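Local coordinates for beta-mannosidase (Trichoderma harzianum, PDB 4CVU), which probably hydrolyses terminal, non-reducing beta-D-mannose residues of beta-mannosides, as other glycoside hydrolase family 2 beta-mannosidases do, at residues A[368-376]-A[535-543]; A[383-394]-A[700-711]. All blocks are in the same frame, centred on the assembly; numbering follows the deposited sequence.

Contact 1 (A[368-376]-A[535-543]); sequences TPGNNWHFE and SPCSANNGW
With CG turned away from its own N (chi1 -170°), Trp373 sends the six-membered ring of its indole into the loop after strand 534-535, where Asn540, CG set between N and carbonyl carbon (chi1 59°), brings its amide to the ring's edge. The loop is organised by an Asx turn: Asn540 OD1 accepts from Gly542 N at 3.0 Å in the carbonyl plane. Trp373 belongs to a classic beta bulge opposite Ser354, just ahead of strand 374-377. The two side chains cross at about a right angle, ring and amide planes 61° apart, and Trp373 CZ3 lies 3.5 Å from Asn540 OD1. Backbone oxygens gather round the same ring: Cys537 O at its edge, and Ser538 O 3.4 Å from Trp373 CZ2. In the amide plane, Asn540 ND2 donates to Ser535 OG at 2.7 Å, tying the loop back to its strand. An alanine here would take away the hydrogen bonds to Ser535 OG and from Gly542 N, and would probably free the turn and open a gap beside the indole. Phe353 meets Trp373 edge-to-face. Farther along, Asn371 OD1 accepts from Arg557, while Asn371 ND2 serves Ser355 O and reaches Trp543 O at 3.2 Å, standing above that carbonyl's plane.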
loop_
_atom_site.group_PDB
_atom_site.type_symbol
_atom_site.label_atom_id
_atom_site.label_comp_id
_atom_site.label_asym_id
_atom_site.label_seq_id
_atom_site.Cartn_x
_atom_site.Cartn_y
_atom_site.Cartn_z
ATOM N N THR A 368 -11.355 52.245 -16.290
ATOM C CA THR A 368 -12.345 51.741 -17.235
ATOM C C THR A 368 -13.747 51.549 -16.631
ATOM O O THR A 368 -13.895 50.938 -15.554
ATOM C CB THR A 368 -11.902 50.426 -17.843
ATOM O OG1 THR A 368 -10.542 50.540 -18.269
ATOM C CG2 THR A 368 -12.794 50.033 -19.034
ATOM N N PRO A 369 -14.776 52.045 -17.342
ATOM C CA PRO A 369 -16.189 51.943 -16.946
ATOM C C PRO A 369 -16.659 50.505 -16.969
ATOM O O PRO A 369 -16.003 49.643 -17.556
ATOM C CB PRO A 369 -16.947 52.738 -18.032
ATOM C CG PRO A 369 -15.929 53.538 -18.718
ATOM C CD PRO A 369 -14.638 52.773 -18.623
ATOM N N GLY A 370 -17.788 50.279 -16.320
ATOM C CA GLY A 370 -18.336 48.960 -16.130
ATOM C C GLY A 370 -18.837 48.793 -14.711
ATOM O O GLY A 370 -19.538 49.652 -14.170
ATOM N N ASN A 371 -18.483 47.652 -14.122
ATOM C CA ASN A 371 -18.881 47.363 -12.760
ATOM C C ASN A 371 -17.682 46.905 -11.935
ATOM O O ASN A 371 -16.818 46.209 -12.410
ATOM C CB ASN A 371 -19.918 46.256 -12.748
ATOM C CG ASN A 371 -21.309 46.754 -12.961
ATOM O OD1 ASN A 371 -21.666 47.163 -14.057
ATOM N ND2 ASN A 371 -22.120 46.721 -11.891
ATOM N N ASN A 372 -17.704 47.260 -10.687
ATOM C CA ASN A 372 -16.658 46.932 -9.797
ATOM C C ASN A 372 -16.758 45.472 -9.530
ATOM O O ASN A 372 -17.774 44.857 -9.844
ATOM C CB ASN A 372 -16.894 47.646 -8.484
ATOM C CG ASN A 372 -16.525 49.088 -8.542
ATOM O OD1 ASN A 372 -15.379 49.447 -8.380
ATOM N ND2 ASN A 372 -17.502 49.913 -8.738
ATOM N N TRP A 373 -15.705 44.926 -8.963
ATOM C CA TRP A 373 -15.722 43.651 -8.231
ATOM C C TRP A 373 -14.526 43.700 -7.299
ATOM O O TRP A 373 -13.474 43.293 -7.675
ATOM C CB TRP A 373 -15.649 42.437 -9.167
ATOM C CG TRP A 373 -15.900 41.144 -8.517
ATOM C CD1 TRP A 373 -15.124 40.510 -7.599
ATOM C CD2 TRP A 373 -17.055 40.304 -8.709
ATOM N NE1 TRP A 373 -15.712 39.326 -7.224
ATOM C CE2 TRP A 373 -16.903 39.182 -7.877
ATOM C CE3 TRP A 373 -18.188 40.406 -9.481
ATOM C CZ2 TRP A 373 -17.842 38.187 -7.797
ATOM C CZ3 TRP A 373 -19.151 39.425 -9.401
ATOM C CH2 TRP A 373 -18.959 38.297 -8.555
ATOM N N HIS A 374 -14.714 44.232 -6.105
ATOM C CA HIS A 374 -13.670 44.318 -5.112
ATOM C C HIS A 374 -14.195 44.371 -3.679
ATOM O O HIS A 374 -15.358 44.497 -3.445
ATOM C CB HIS A 374 -12.691 45.469 -5.383
ATOM C CG HIS A 374 -13.247 46.828 -5.121
ATOM N ND1 HIS A 374 -13.860 47.581 -6.094
ATOM C CD2 HIS A 374 -13.270 47.573 -3.997
ATOM C CE1 HIS A 374 -14.240 48.725 -5.580
ATOM N NE2 HIS A 374 -13.895 48.746 -4.310
ATOM N N PHE A 375 -13.270 44.296 -2.742
ATOM C CA PHE A 375 -13.578 44.303 -1.345
ATOM C C PHE A 375 -13.009 45.564 -0.673
ATOM O O PHE A 375 -11.977 46.066 -1.101
ATOM C CB PHE A 375 -13.006 43.047 -0.711
ATOM C CG PHE A 375 -13.751 41.789 -1.055
ATOM C CD1 PHE A 375 -13.454 41.068 -2.202
ATOM C CD2 PHE A 375 -14.746 41.306 -0.207
ATOM C CE1 PHE A 375 -14.137 39.914 -2.478
ATOM C CE2 PHE A 375 -15.418 40.141 -0.485
ATOM C CZ PHE A 375 -15.135 39.461 -1.620
ATOM N N GLU A 376 -13.662 46.046 0.376
ATOM C CA GLU A 376 -13.169 47.144 1.222
ATOM C C GLU A 376 -13.265 46.784 2.706
ATOM O O GLU A 376 -14.295 46.290 3.153
ATOM C CB GLU A 376 -13.976 48.404 0.983
ATOM C CG GLU A 376 -13.904 48.908 -0.446
ATOM C CD GLU A 376 -14.718 50.153 -0.686
ATOM O OE1 GLU A 376 -15.254 50.740 0.290
ATOM O OE2 GLU A 376 -14.845 50.541 -1.869
ATOM N N SER A 535 -23.966 38.413 -3.487
ATOM C CA SER A 535 -24.041 38.278 -4.908
ATOM C C SER A 535 -24.779 36.974 -5.181
ATOM O O SER A 535 -24.558 35.975 -4.467
ATOM C CB SER A 535 -22.623 38.250 -5.506
ATOM O OG SER A 535 -22.664 37.966 -6.891
ATOM N N PRO A 536 -25.652 36.978 -6.194
ATOM C CA PRO A 536 -26.428 35.782 -6.463
ATOM C C PRO A 536 -25.586 34.596 -6.997
ATOM O O PRO A 536 -26.051 33.465 -6.955
ATOM C CB PRO A 536 -27.457 36.240 -7.487
ATOM C CG PRO A 536 -26.882 37.464 -8.106
ATOM C CD PRO A 536 -25.975 38.085 -7.109
ATOM N N CYS A 537 -24.369 34.862 -7.502
ATOM C CA CYS A 537 -23.432 33.769 -7.833
ATOM C C CYS A 537 -21.997 34.241 -7.842
ATOM O O CYS A 537 -21.711 35.449 -7.826
ATOM C CB CYS A 537 -23.770 33.111 -9.161
ATOM S SG CYS A 537 -23.772 34.290 -10.528
ATOM N N SER A 538 -21.105 33.260 -7.872
ATOM C CA SER A 538 -19.669 33.461 -7.676
ATOM C C SER A 538 -19.008 34.316 -8.728
ATOM O O SER A 538 -17.946 34.861 -8.469
ATOM C CB SER A 538 -18.959 32.121 -7.688
ATOM O OG SER A 538 -19.109 31.511 -8.964
ATOM N N ALA A 539 -19.590 34.385 -9.921
ATOM C CA ALA A 539 -19.051 35.185 -11.000
ATOM C C ALA A 539 -20.154 35.765 -11.847
ATOM O O ALA A 539 -20.975 35.025 -12.398
ATOM C CB ALA A 539 -18.123 34.330 -11.890
ATOM N N ASN A 540 -20.164 37.082 -11.973
ATOM C CA ASN A 540 -21.160 37.763 -12.767
ATOM C C ASN A 540 -20.713 39.187 -13.139
ATOM O O ASN A 540 -19.688 39.669 -12.697
ATOM C CB ASN A 540 -22.565 37.758 -12.062
ATOM C CG ASN A 540 -22.547 38.420 -10.712
ATOM O OD1 ASN A 540 -22.449 39.635 -10.629
ATOM N ND2 ASN A 540 -22.598 37.607 -9.615
ATOM N N ASN A 541 -21.498 39.843 -13.982
ATOM C CA ASN A 541 -21.174 41.182 -14.469
ATOM C C ASN A 541 -21.675 42.334 -13.595
ATOM O O ASN A 541 -21.659 43.503 -14.020
ATOM C CB ASN A 541 -21.699 41.342 -15.899
ATOM C CG ASN A 541 -20.921 40.501 -16.882
ATOM O OD1 ASN A 541 -19.709 40.410 -16.795
ATOM N ND2 ASN A 541 -21.609 39.868 -17.796
ATOM N N GLY A 542 -22.073 42.009 -12.367
ATOM C CA GLY A 542 -22.520 43.006 -11.420
ATOM C C GLY A 542 -23.998 43.303 -11.506
ATOM O O GLY A 542 -24.724 42.701 -12.328
ATOM N N TRP A 543 -24.430 44.236 -10.653
ATOM C CA TRP A 543 -25.835 44.650 -10.576
ATOM C C TRP A 543 -26.069 46.055 -11.137
ATOM O O TRP A 543 -25.205 46.930 -11.075
ATOM C CB TRP A 543 -26.343 44.595 -9.139
ATOM C CG TRP A 543 -25.510 45.258 -8.093
ATOM C CD1 TRP A 543 -24.518 44.669 -7.351
ATOM C CD2 TRP A 543 -25.607 46.614 -7.611
ATOM N NE1 TRP A 543 -23.999 45.567 -6.466
ATOM C CE2 TRP A 543 -24.653 46.762 -6.595
ATOM C CE3 TRP A 543 -26.412 47.710 -7.937
ATOM C CZ2 TRP A 543 -24.476 47.971 -5.909
ATOM C CZ3 TRP A 543 -26.240 48.901 -7.254
ATOM C CH2 TRP A 543 -25.280 49.029 -6.264
#

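Contact 2 (A[383-394]-A[700-711]); sequences YAKGANLIPPDA and QLGSLYWQLNDI
Ala387 CB sits over the centre of the Tyr705 ring face in a CH-pi contact, 3.7 Å from the centroid, and also touches Leu708 CB in the loop beyond. Ala387 and Tyr705 belong to the parallel strands 384-389 and 702-705, consistent with the first and last strands of a family 2 (beta/alpha)8 barrel, whose pairing closes the cylinder. Farther on, Ile390 CG2 rests against Trp706 CH2 at 3.9 Å, and the Ile390 CD1 end packs against Ile711. The Trp706-Gln707 peptide is cis, recalling the non-proline cis bond after the last barrel strand in related glycosidases. One asparagine reinforces the ladder and another carries it on. Asn388 grips Tyr705 O twice, through N at 3.0 Å and through ND2 at 3.1 Å, the latter standing well above the carbonyl plane; its OD1 accepts from Arg420. Asn709, its CG held between backbone N and carbonyl carbon (chi1 66°), lays its amide across to Ile390 and imitates a strand backbone: OD1 accepts from Ile390 N on a lone pair, and ND2 donates to Ile390 O at 2.9 Å. At the other end, Tyr383 OH bonds weakly to Gln700 OE1. Strand 418-421 flanks 384-389, helix 664-692 packs on Tyr383 and Ser703, and helix 401-413 covers Leu708 and Pro392.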
loop_
_atom_site.group_PDB
_atom_site.type_symbol
_atom_site.label_atom_id
_atom_site.label_comp_id
_atom_site.label_asym_id
_atom_site.label_seq_id
_atom_site.Cartn_x
_atom_site.Cartn_y
_atom_site.Cartn_z
ATOM N N TYR A 383 -5.911 44.854 -1.931
ATOM C CA TYR A 383 -5.685 43.803 -2.921
ATOM C C TYR A 383 -5.868 42.432 -2.241
ATOM O O TYR A 383 -5.095 42.110 -1.336
ATOM C CB TYR A 383 -4.272 43.868 -3.523
ATOM C CG TYR A 383 -4.218 43.101 -4.829
ATOM C CD1 TYR A 383 -4.027 41.731 -4.841
ATOM C CD2 TYR A 383 -4.443 43.745 -6.035
ATOM C CE1 TYR A 383 -4.034 41.010 -6.025
ATOM C CE2 TYR A 383 -4.452 43.034 -7.224
ATOM C CZ TYR A 383 -4.259 41.662 -7.213
ATOM O OH TYR A 383 -4.286 40.922 -8.377
ATOM N N ALA A 384 -6.859 41.655 -2.665
ATOM C CA ALA A 384 -7.080 40.321 -2.057
ATOM C C ALA A 384 -6.091 39.324 -2.632
ATOM O O ALA A 384 -5.792 39.359 -3.826
ATOM C CB ALA A 384 -8.497 39.865 -2.286
ATOM N N LYS A 385 -5.524 38.488 -1.763
ATOM C CA LYS A 385 -4.517 37.550 -2.180
ATOM C C LYS A 385 -4.867 36.233 -1.500
ATOM O O LYS A 385 -5.051 36.230 -0.304
ATOM C CB LYS A 385 -3.148 38.031 -1.728
ATOM C CG LYS A 385 -2.671 39.357 -2.358
ATOM C CD LYS A 385 -1.271 39.780 -1.912
ATOM C CE LYS A 385 -1.197 39.914 -0.388
ATOM N NZ LYS A 385 0.067 40.495 0.134
ATOM N N GLY A 386 -5.023 35.163 -2.257
ATOM C CA GLY A 386 -5.238 33.848 -1.646
ATOM C C GLY A 386 -5.644 32.805 -2.662
ATOM O O GLY A 386 -5.043 32.740 -3.768
ATOM N N ALA A 387 -6.613 31.965 -2.263
ATOM C CA ALA A 387 -6.984 30.741 -3.022
ATOM C C ALA A 387 -8.379 30.227 -2.665
ATOM O O ALA A 387 -9.037 30.800 -1.797
ATOM C CB ALA A 387 -5.960 29.636 -2.814
ATOM N N ASN A 388 -8.817 29.159 -3.344
ATOM C CA ASN A 388 -10.120 28.533 -3.094
ATOM C C ASN A 388 -9.959 27.336 -2.148
ATOM O O ASN A 388 -9.176 26.453 -2.394
ATOM C CB ASN A 388 -10.721 28.070 -4.380
ATOM C CG ASN A 388 -11.181 29.254 -5.257
ATOM O OD1 ASN A 388 -12.381 29.582 -5.297
ATOM N ND2 ASN A 388 -10.268 29.877 -5.938
ATOM N N LEU A 389 -10.682 27.356 -1.067
ATOM C CA LEU A 389 -10.670 26.279 -0.074
ATOM C C LEU A 389 -11.767 25.292 -0.427
ATOM O O LEU A 389 -12.952 25.651 -0.491
ATOM C CB LEU A 389 -10.933 26.865 1.298
ATOM C CG LEU A 389 -11.066 25.826 2.420
ATOM C CD1 LEU A 389 -9.721 25.177 2.643
ATOM C CD2 LEU A 389 -11.582 26.509 3.671
ATOM N N ILE A 390 -11.382 24.043 -0.640
ATOM C CA ILE A 390 -12.322 22.952 -0.850
ATOM C C ILE A 390 -12.321 22.085 0.425
ATOM O O ILE A 390 -11.453 22.251 1.289
ATOM C CB ILE A 390 -11.986 22.109 -2.093
ATOM C CG1 ILE A 390 -10.654 21.394 -1.918
ATOM C CG2 ILE A 390 -11.984 22.984 -3.358
ATOM C CD1 ILE A 390 -10.620 20.016 -2.523
ATOM N N PRO A 391 -13.308 21.211 0.579
ATOM C CA PRO A 391 -13.299 20.398 1.818
ATOM C C PRO A 391 -12.001 19.611 1.940
ATOM O O PRO A 391 -11.607 18.940 0.996
ATOM C CB PRO A 391 -14.484 19.463 1.638
ATOM C CG PRO A 391 -15.364 20.171 0.655
ATOM C CD PRO A 391 -14.475 20.911 -0.272
ATOM N N PRO A 392 -11.345 19.675 3.096
ATOM C CA PRO A 392 -10.062 18.906 3.288
ATOM C C PRO A 392 -10.218 17.368 3.331
ATOM O O PRO A 392 -9.217 16.666 3.218
ATOM C CB PRO A 392 -9.572 19.402 4.651
ATOM C CG PRO A 392 -10.852 19.704 5.381
ATOM C CD PRO A 392 -11.778 20.315 4.337
ATOM N N ASP A 393 -11.445 16.845 3.449
ATOM C CA ASP A 393 -11.647 15.422 3.619
ATOM C C ASP A 393 -12.992 15.070 3.014
ATOM O O ASP A 393 -13.886 15.914 2.917
ATOM C CB ASP A 393 -11.544 15.079 5.098
ATOM C CG ASP A 393 -11.132 13.620 5.377
ATOM O OD1 ASP A 393 -12.003 12.697 5.301
ATOM O OD2 ASP A 393 -9.933 13.369 5.713
ATOM N N ALA A 394 -13.137 13.826 2.569
ATOM C CA ALA A 394 -14.443 13.386 2.112
ATOM C C ALA A 394 -15.380 13.099 3.305
ATOM O O ALA A 394 -16.604 12.982 3.123
ATOM C CB ALA A 394 -14.317 12.187 1.178
ATOM N N GLN A 700 -7.381 46.248 -11.140
ATOM C CA GLN A 700 -7.585 44.897 -10.660
ATOM C C GLN A 700 -7.279 44.799 -9.147
ATOM O O GLN A 700 -6.266 45.279 -8.709
ATOM C CB GLN A 700 -6.682 43.981 -11.485
ATOM C CG GLN A 700 -7.201 42.569 -11.755
ATOM C CD GLN A 700 -6.859 41.626 -10.630
ATOM O OE1 GLN A 700 -6.242 42.025 -9.674
ATOM N NE2 GLN A 700 -7.239 40.366 -10.763
ATOM N N LEU A 701 -8.115 44.109 -8.363
ATOM C CA LEU A 701 -7.903 44.064 -6.914
ATOM C C LEU A 701 -8.018 42.694 -6.236
ATOM O O LEU A 701 -8.382 42.636 -5.045
ATOM C CB LEU A 701 -8.828 45.047 -6.201
ATOM C CG LEU A 701 -8.579 46.545 -6.410
ATOM C CD1 LEU A 701 -9.616 47.326 -5.585
ATOM C CD2 LEU A 701 -7.215 46.983 -5.997
ATOM N N GLY A 702 -7.672 41.609 -6.942
ATOM C CA GLY A 702 -7.702 40.305 -6.305
ATOM C C GLY A 702 -7.171 39.144 -7.097
ATOM O O GLY A 702 -7.314 39.100 -8.322
ATOM N N SER A 703 -6.547 38.196 -6.366
ATOM C CA SER A 703 -6.064 36.960 -6.917
ATOM C C SER A 703 -6.381 35.839 -5.966
ATOM O O SER A 703 -5.789 35.799 -4.862
ATOM C CB SER A 703 -4.566 37.021 -7.074
ATOM O OG SER A 703 -4.033 35.786 -7.519
ATOM N N LEU A 704 -7.280 34.946 -6.383
ATOM C CA LEU A 704 -7.553 33.693 -5.628
ATOM C C LEU A 704 -7.338 32.508 -6.540
ATOM O O LEU A 704 -8.201 32.151 -7.349
ATOM C CB LEU A 704 -8.986 33.678 -5.074
ATOM C CG LEU A 704 -9.460 34.886 -4.268
ATOM C CD1 LEU A 704 -10.932 34.782 -3.887
ATOM C CD2 LEU A 704 -8.622 35.118 -3.035
ATOM N N TYR A 705 -6.183 31.886 -6.446
ATOM C CA TYR A 705 -5.911 30.763 -7.332
ATOM C C TYR A 705 -6.767 29.522 -7.027
ATOM O O TYR A 705 -7.245 29.298 -5.892
ATOM C CB TYR A 705 -4.409 30.469 -7.402
ATOM C CG TYR A 705 -3.734 29.823 -6.173
ATOM C CD1 TYR A 705 -3.945 28.493 -5.857
ATOM C CD2 TYR A 705 -2.839 30.547 -5.382
ATOM C CE1 TYR A 705 -3.281 27.898 -4.770
ATOM C CE2 TYR A 705 -2.180 29.963 -4.306
ATOM C CZ TYR A 705 -2.402 28.643 -4.004
ATOM O OH TYR A 705 -1.753 28.042 -2.929
ATOM N N TRP A 706 -6.973 28.731 -8.073
ATOM C CA TRP A 706 -7.663 27.443 -7.968
ATOM C C TRP A 706 -6.590 26.355 -7.941
ATOM O O TRP A 706 -5.892 26.175 -8.942
ATOM C CB TRP A 706 -8.649 27.227 -9.155
ATOM C CG TRP A 706 -9.421 25.999 -8.859
ATOM C CD1 TRP A 706 -9.053 24.737 -9.138
ATOM C CD2 TRP A 706 -10.597 25.900 -8.042
ATOM N NE1 TRP A 706 -9.923 23.846 -8.600
ATOM C CE2 TRP A 706 -10.895 24.535 -7.919
ATOM C CE3 TRP A 706 -11.442 26.832 -7.446
ATOM C CZ2 TRP A 706 -11.977 24.081 -7.229
ATOM C CZ3 TRP A 706 -12.530 26.381 -6.733
ATOM C CH2 TRP A 706 -12.790 25.006 -6.625
ATOM N N GLN A 707 -6.394 25.594 -6.855
ATOM C CA GLN A 707 -7.165 25.571 -5.634
ATOM C C GLN A 707 -6.142 25.430 -4.513
ATOM O O GLN A 707 -4.985 25.066 -4.766
ATOM C CB GLN A 707 -8.116 24.363 -5.596
ATOM C CG GLN A 707 -7.423 23.020 -5.737
ATOM C CD GLN A 707 -8.334 21.871 -6.128
ATOM O OE1 GLN A 707 -8.754 21.771 -7.272
ATOM N NE2 GLN A 707 -8.617 20.974 -5.181
ATOM N N LEU A 708 -6.533 25.772 -3.291
ATOM C CA LEU A 708 -5.575 25.761 -2.215
ATOM C C LEU A 708 -5.154 24.340 -1.982
ATOM O O LEU A 708 -3.959 24.042 -1.914
ATOM C CB LEU A 708 -6.177 26.347 -0.922
ATOM C CG LEU A 708 -5.375 26.079 0.388
ATOM C CD1 LEU A 708 -4.114 26.892 0.426
ATOM C CD2 LEU A 708 -6.194 26.457 1.575
ATOM N N ASN A 709 -6.151 23.460 -1.833
ATOM C CA ASN A 709 -5.930 22.209 -1.107
ATOM C C ASN A 709 -6.580 20.977 -1.743
ATOM O O ASN A 709 -7.454 21.122 -2.613
ATOM C CB ASN A 709 -6.401 22.375 0.339
ATOM C CG ASN A 709 -7.902 22.574 0.441
ATOM O OD1 ASN A 709 -8.465 23.439 -0.229
ATOM N ND2 ASN A 709 -8.562 21.776 1.279
ATOM N N ASP A 710 -6.186 19.780 -1.261
ATOM C CA ASP A 710 -6.632 18.484 -1.802
ATOM C C ASP A 710 -7.522 17.724 -0.815
ATOM O O ASP A 710 -7.277 17.751 0.390
ATOM C CB ASP A 710 -5.461 17.533 -2.117
ATOM C CG ASP A 710 -4.907 17.695 -3.525
ATOM O OD1 ASP A 710 -5.676 17.906 -4.474
ATOM O OD2 ASP A 710 -3.658 17.584 -3.684
ATOM N N ILE A 711 -8.525 17.025 -1.353
ATOM C CA ILE A 711 -9.400 16.152 -0.569
ATOM C C ILE A 711 -8.894 14.706 -0.468
ATOM O O ILE A 711 -9.339 13.949 0.403
ATOM C CB ILE A 711 -10.816 16.162 -1.191
ATOM C CG1 ILE A 711 -11.849 15.829 -0.167
ATOM C CG2 ILE A 711 -10.916 15.231 -2.365
ATOM C CD1 ILE A 711 -13.285 15.958 -0.675
HETATM O O HOH W 1 -10.609 12.321 1.920
#

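Contacts 1 and 2 are both buried, their centres about 19 Å apart, but contact 2 lies near the middle of the chain and contact 1 farther out. They meet where His374 CB packs on Leu701 CD1 at 3.6 Å. Strand 374-377 and strand 380-389 are consecutive, antiparallel neighbours in one mixed sheet, to which 534-535 and 702-705 also belong. Contact 2 pairs two strands directly, through a parallel backbone ladder that the Asn709 amide carries on, and buries about four times the surface. Contact 1 instead lays a strand's lead-in against a loop, with a single hydrogen bond between its segments and an indole set among backbone oxygens.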